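PDB 3K89: malonyl CoA-ACP transacylase from Xanthomonas oryzae pv. oryzae, which probably catalyses the transfer of the malonyl group from malonyl-CoA to holo acyl carrier protein, yielding malonyl-ACP and free CoA. Local coordinates for residues Ala136-Glu141 against Lys192-Ala197; Ala143-Val148 against Ala183-Arg188. All coordinates share one frame; numbering follows the deposited sequence.

Contact 1 (Ala136-Glu141 against Lys192-Ala197); sequences AVLGAE and KAVKLA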
loop_
_atom_site.group_PDB
_atom_site.type_symbol
_atom_site.label_atom_id
_atom_site.label_comp_id
_atom_site.label_asym_id
_atom_site.label_seq_id
_atom_site.Cartn_x
_atom_site.Cartn_y
_atom_site.Cartn_z
ATOM N N ALA A 136 8.527 -5.262 -12.084
ATOM C CA ALA A 136 8.130 -6.490 -11.414
ATOM C C ALA A 136 8.870 -7.653 -12.057
ATOM O O ALA A 136 8.985 -7.727 -13.294
ATOM C CB ALA A 136 6.625 -6.686 -11.513
ATOM N N VAL A 137 9.387 -8.543 -11.217
ATOM C CA VAL A 137 10.084 -9.738 -11.684
ATOM C C VAL A 137 9.283 -10.909 -11.138
ATOM O O VAL A 137 9.111 -11.051 -9.907
ATOM C CB VAL A 137 11.547 -9.792 -11.202
ATOM C CG1 VAL A 137 12.267 -11.034 -11.749
ATOM C CG2 VAL A 137 12.291 -8.535 -11.606
ATOM N N LEU A 138 8.782 -11.737 -12.053
ATOM C CA LEU A 138 7.830 -12.787 -11.726
ATOM C C LEU A 138 8.446 -14.168 -11.914
ATOM O O LEU A 138 9.134 -14.419 -12.911
ATOM C CB LEU A 138 6.562 -12.663 -12.591
ATOM C CG LEU A 138 5.744 -11.357 -12.631
ATOM C CD1 LEU A 138 5.429 -10.844 -11.228
ATOM C CD2 LEU A 138 6.421 -10.264 -13.449
ATOM N N GLY A 139 8.216 -15.042 -10.941
ATOM C CA GLY A 139 8.606 -16.451 -11.039
ATOM C C GLY A 139 10.082 -16.756 -10.876
ATOM O O GLY A 139 10.516 -17.876 -11.163
ATOM N N ALA A 140 10.859 -15.778 -10.416
ATOM C CA ALA A 140 12.279 -15.982 -10.149
ATOM C C ALA A 140 12.502 -16.262 -8.671
ATOM O O ALA A 140 11.607 -16.054 -7.848
ATOM C CB ALA A 140 13.088 -14.768 -10.583
ATOM N N GLU A 141 13.698 -16.736 -8.340
ATOM C CA GLU A 141 14.094 -16.903 -6.952
ATOM C C GLU A 141 14.613 -15.573 -6.444
ATOM O O GLU A 141 15.284 -14.850 -7.185
ATOM C CB GLU A 141 15.179 -17.972 -6.827
ATOM C CG GLU A 141 14.765 -19.316 -7.402
ATOM C CD GLU A 141 15.907 -20.297 -7.445
ATOM O OE1 GLU A 141 16.231 -20.873 -6.388
ATOM O OE2 GLU A 141 16.478 -20.490 -8.539
ATOM N N LYS A 192 10.103 -13.176 -17.457
ATOM C CA LYS A 192 8.893 -12.558 -16.910
ATOM C C LYS A 192 9.275 -11.375 -16.020
ATOM O O LYS A 192 9.282 -11.475 -14.793
ATOM C CB LYS A 192 8.050 -13.573 -16.130
ATOM C CG LYS A 192 7.708 -14.855 -16.883
ATOM C CD LYS A 192 7.425 -15.980 -15.893
ATOM C CE LYS A 192 7.827 -17.339 -16.445
ATOM N NZ LYS A 192 8.183 -18.287 -15.341
ATOM N N ALA A 193 9.616 -10.264 -16.667
ATOM C CA ALA A 193 10.062 -9.055 -15.984
ATOM C C ALA A 193 9.586 -7.836 -16.759
ATOM O O ALA A 193 10.058 -7.568 -17.875
ATOM C CB ALA A 193 11.569 -9.046 -15.850
ATOM N N VAL A 194 8.659 -7.098 -16.156
ATOM C CA VAL A 194 7.991 -5.983 -16.828
ATOM C C VAL A 194 8.158 -4.673 -16.053
ATOM O O VAL A 194 7.806 -4.587 -14.866
ATOM C CB VAL A 194 6.485 -6.284 -17.087
ATOM C CG1 VAL A 194 5.803 -6.832 -15.834
ATOM C CG2 VAL A 194 5.750 -5.050 -17.625
ATOM N N LYS A 195 8.706 -3.673 -16.739
ATOM C CA LYS A 195 8.832 -2.330 -16.196
ATOM C C LYS A 195 7.447 -1.757 -15.916
ATOM O O LYS A 195 6.568 -1.790 -16.785
ATOM C CB LYS A 195 9.595 -1.431 -17.168
ATOM C CG LYS A 195 10.142 -0.178 -16.517
ATOM C CD LYS A 195 10.528 0.876 -17.532
ATOM C CE LYS A 195 11.904 0.606 -18.112
ATOM N NZ LYS A 195 12.557 1.879 -18.520
ATOM N N LEU A 196 7.249 -1.258 -14.698
ATOM C CA LEU A 196 5.974 -0.655 -14.305
ATOM C C LEU A 196 5.834 0.767 -14.859
ATOM O O LEU A 196 6.819 1.393 -15.236
ATOM C CB LEU A 196 5.808 -0.660 -12.782
ATOM C CG LEU A 196 5.873 -2.002 -12.042
ATOM C CD1 LEU A 196 5.829 -1.771 -10.549
ATOM C CD2 LEU A 196 4.748 -2.951 -12.482
ATOM N N ALA A 197 4.605 1.266 -14.914
ATOM C CA ALA A 197 4.352 2.604 -15.456
ATOM C C ALA A 197 4.720 3.735 -14.485
ATOM O O ALA A 197 4.948 4.866 -14.917
ATOM C CB ALA A 197 2.909 2.730 -15.925
#
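Ala136 and Val194 face each other as an antiparallel hydrogen-bonded pair, joining strand 132-138 to the edge strand 193-195 of the small ferredoxin-like subdomain of this acyltransferase. Both bonds of the pair form: Ala136 N donates to Val194 O at 3.0 Å, the donor tilted 34° from the carbonyl plane, while Val194 N reaches Ala136 O at 2.9 Å, approaching closer to the line of the C=O bond. Ala136 O also receives a CA-H...O contact from Ala193 CA (3.2 Å). On this side of the sheet the Ala136 methyl lies near Leu196 CD2, 4.3 Å from CB, and more loosely near a methyl of Val194.

Val137 comes next, in a non-hydrogen-bonded pair with Ala193, and both side chains turn to the opposite face, where the helices 142-152 and 175-187 lie. Backbone bonds to Ile169 tie Val137 to the strand on its other flank.

Leu138 N makes the straightest bond of the ladder, to Lys192 O at 2.8 Å with an N-H...O angle of 170°. The leucine folds back over this acceptor: with CG beside its own backbone N (chi1 -55°), CD2 settles 3.4 Å from Lys192 O and also reaches a methyl of Val194. The ladder ends with this bond; at Gly139 a positive phi turns the chain away. Lys192 leans across this end with its aliphatic chain rather than its amine, placing CB 3.5 Å from Leu138 O and CD 3.8 Å from that same oxygen.

Contact 2 (Ala143-Val148 against Ala183-Arg188); sequences AVVLEV and ALLAER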
loop_
_atom_site.group_PDB
_atom_site.type_symbol
_atom_site.label_atom_id
_atom_site.label_comp_id
_atom_site.label_asym_id
_atom_site.label_seq_id
_atom_site.Cartn_x
_atom_site.Cartn_y
_atom_site.Cartn_z
ATOM N N ALA A 143 17.009 -14.892 -4.467
ATOM C CA ALA A 143 18.467 -14.876 -4.510
ATOM C C ALA A 143 19.018 -14.445 -5.864
ATOM O O ALA A 143 19.985 -13.693 -5.927
ATOM C CB ALA A 143 19.023 -16.257 -4.123
ATOM N N VAL A 144 18.396 -14.925 -6.941
ATOM C CA VAL A 144 18.800 -14.564 -8.301
ATOM C C VAL A 144 18.633 -13.053 -8.491
ATOM O O VAL A 144 19.557 -12.364 -8.939
ATOM C CB VAL A 144 17.968 -15.331 -9.356
ATOM C CG1 VAL A 144 18.306 -14.857 -10.766
ATOM C CG2 VAL A 144 18.187 -16.842 -9.223
ATOM N N VAL A 145 17.464 -12.547 -8.110
ATOM C CA VAL A 145 17.145 -11.123 -8.271
ATOM C C VAL A 145 18.062 -10.243 -7.417
ATOM O O VAL A 145 18.521 -9.181 -7.859
ATOM C CB VAL A 145 15.657 -10.836 -7.946
ATOM C CG1 VAL A 145 15.317 -9.367 -8.222
ATOM C CG2 VAL A 145 14.748 -11.736 -8.763
ATOM N N LEU A 146 18.330 -10.678 -6.190
ATOM C CA LEU A 146 19.155 -9.892 -5.276
ATOM C C LEU A 146 20.608 -9.812 -5.737
ATOM O O LEU A 146 21.254 -8.770 -5.605
ATOM C CB LEU A 146 19.077 -10.458 -3.859
ATOM C CG LEU A 146 17.949 -9.978 -2.933
ATOM C CD1 LEU A 146 16.643 -9.668 -3.640
ATOM C CD2 LEU A 146 17.713 -11.016 -1.850
ATOM N N GLU A 147 21.107 -10.905 -6.303
ATOM C CA GLU A 147 22.488 -10.897 -6.776
ATOM C C GLU A 147 22.574 -10.073 -8.064
ATOM O O GLU A 147 23.530 -9.323 -8.245
ATOM C CB GLU A 147 23.047 -12.322 -6.940
ATOM C CG GLU A 147 24.595 -12.407 -6.818
ATOM C CD GLU A 147 25.102 -12.852 -5.426
ATOM O OE1 GLU A 147 24.454 -13.700 -4.767
ATOM O OE2 GLU A 147 26.178 -12.366 -4.999
ATOM N N VAL A 148 21.549 -10.173 -8.912
ATOM C CA VAL A 148 21.460 -9.379 -10.157
ATOM C C VAL A 148 21.458 -7.870 -9.856
ATOM O O VAL A 148 22.162 -7.102 -10.508
ATOM C CB VAL A 148 20.236 -9.779 -11.040
ATOM C CG1 VAL A 148 19.901 -8.692 -12.050
ATOM C CG2 VAL A 148 20.499 -11.079 -11.781
ATOM N N ALA A 183 18.316 -6.496 -18.170
ATOM C CA ALA A 183 19.230 -7.128 -19.143
ATOM C C ALA A 183 19.921 -8.365 -18.558
ATOM O O ALA A 183 19.970 -9.415 -19.212
ATOM C CB ALA A 183 20.268 -6.127 -19.639
ATOM N N LEU A 184 20.439 -8.246 -17.335
ATOM C CA LEU A 184 21.133 -9.359 -16.677
ATOM C C LEU A 184 20.189 -10.525 -16.370
ATOM O O LEU A 184 20.567 -11.701 -16.512
ATOM C CB LEU A 184 21.868 -8.893 -15.414
ATOM C CG LEU A 184 23.022 -7.896 -15.570
ATOM C CD1 LEU A 184 23.660 -7.602 -14.220
ATOM C CD2 LEU A 184 24.075 -8.396 -16.564
ATOM N N LEU A 185 18.960 -10.199 -15.971
ATOM C CA LEU A 185 17.932 -11.213 -15.764
ATOM C C LEU A 185 17.622 -11.953 -17.059
ATOM O O LEU A 185 17.487 -13.184 -17.060
ATOM C CB LEU A 185 16.658 -10.597 -15.167
ATOM C CG LEU A 185 16.705 -10.302 -13.663
ATOM C CD1 LEU A 185 15.623 -9.299 -13.298
ATOM C CD2 LEU A 185 16.571 -11.566 -12.817
ATOM N N ALA A 186 17.533 -11.198 -18.154
ATOM C CA ALA A 186 17.260 -11.751 -19.479
ATOM C C ALA A 186 18.373 -12.686 -19.962
ATOM O O ALA A 186 18.086 -13.715 -20.580
ATOM C CB ALA A 186 17.027 -10.633 -20.490
ATOM N N GLU A 187 19.628 -12.337 -19.676
ATOM C CA GLU A 187 20.764 -13.178 -20.084
ATOM C C GLU A 187 20.916 -14.385 -19.154
ATOM O O GLU A 187 21.653 -15.328 -19.461
ATOM C CB GLU A 187 22.070 -12.379 -20.164
ATOM C CG GLU A 187 22.944 -12.717 -21.404
ATOM C CD GLU A 187 22.655 -11.828 -22.633
ATOM O OE1 GLU A 187 22.295 -10.640 -22.457
ATOM O OE2 GLU A 187 22.813 -12.304 -23.785
ATOM N N ARG A 188 20.207 -14.353 -18.028
ATOM C CA ARG A 188 20.176 -15.478 -17.089
ATOM C C ARG A 188 18.952 -16.377 -17.283
ATOM O O ARG A 188 18.814 -17.405 -16.614
ATOM C CB ARG A 188 20.277 -14.981 -15.642
ATOM C CG ARG A 188 21.702 -14.629 -15.230
ATOM C CD ARG A 188 21.741 -13.723 -14.010
ATOM N NE ARG A 188 21.519 -14.460 -12.771
ATOM C CZ ARG A 188 22.425 -14.611 -11.809
ATOM N NH1 ARG A 188 23.626 -14.059 -11.923
ATOM N NH2 ARG A 188 22.120 -15.306 -10.722
#
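This is an apolar helix-helix contact on the outer layer of the small subdomain, between helix 142-152 and the C-terminal end of helix 175-187. The local axes lie 10.2 Å apart and run at 133° to one another, so the helices splay as they pass. Val148 is central, its CB directed toward helix 175-187. CG1, anti to the backbone N (chi1 162°), fits between two consecutive leucines, 3.9 Å from Leu184 CB and 3.9 Å from Leu185 CG. CG2, which also touches Leu185 CD2, lies over one face of the Arg188 guanidinium group, 3.7 Å from NE.

Arg188 reaches back over the valines with a chain bent at chi3 (78°). Val144 meets it from the opposite direction, its CG1 3.8 Å from NE and equally close to NH2, and Val144 O lies over the same guanidinium face as Val148 CG2. The arginine thus closes the apolar seam with its flat group; its NH1 has a long, weak ion pair with Glu151. Deeper in, Leu185 CD2 touches Val144 CG1 at 4.2 Å and approaches Val145, whose side chain turns toward the sheet. The two helices, each in a beta-alpha-beta unit, cover one face of strands ordered 193-195, 132-138, 168-172, 158-165, as in the ferredoxin-like beta-alpha-beta-beta-alpha-beta fold.

Contact 2 is nested along the chain within the loop closed by contact 1, and their centres lie 11 Å apart. Strand 132-138 leads into helix 142-152, and helix 175-187 into strand 193-195. Val137 packs the strand pair against the helix pair as two stacked layers: its CG2 is 3.8 Å from Leu185 CD1 and its CG1 is 3.9 Å from Val145 CG2, a methyl also touched by Ala140 CB. Only contact 1 approaches the active site: the Leu196 side chain is about 7 Å from the bound glycerol and about 10 Å from that of His203, which with Ser94 is predicted to be catalytic.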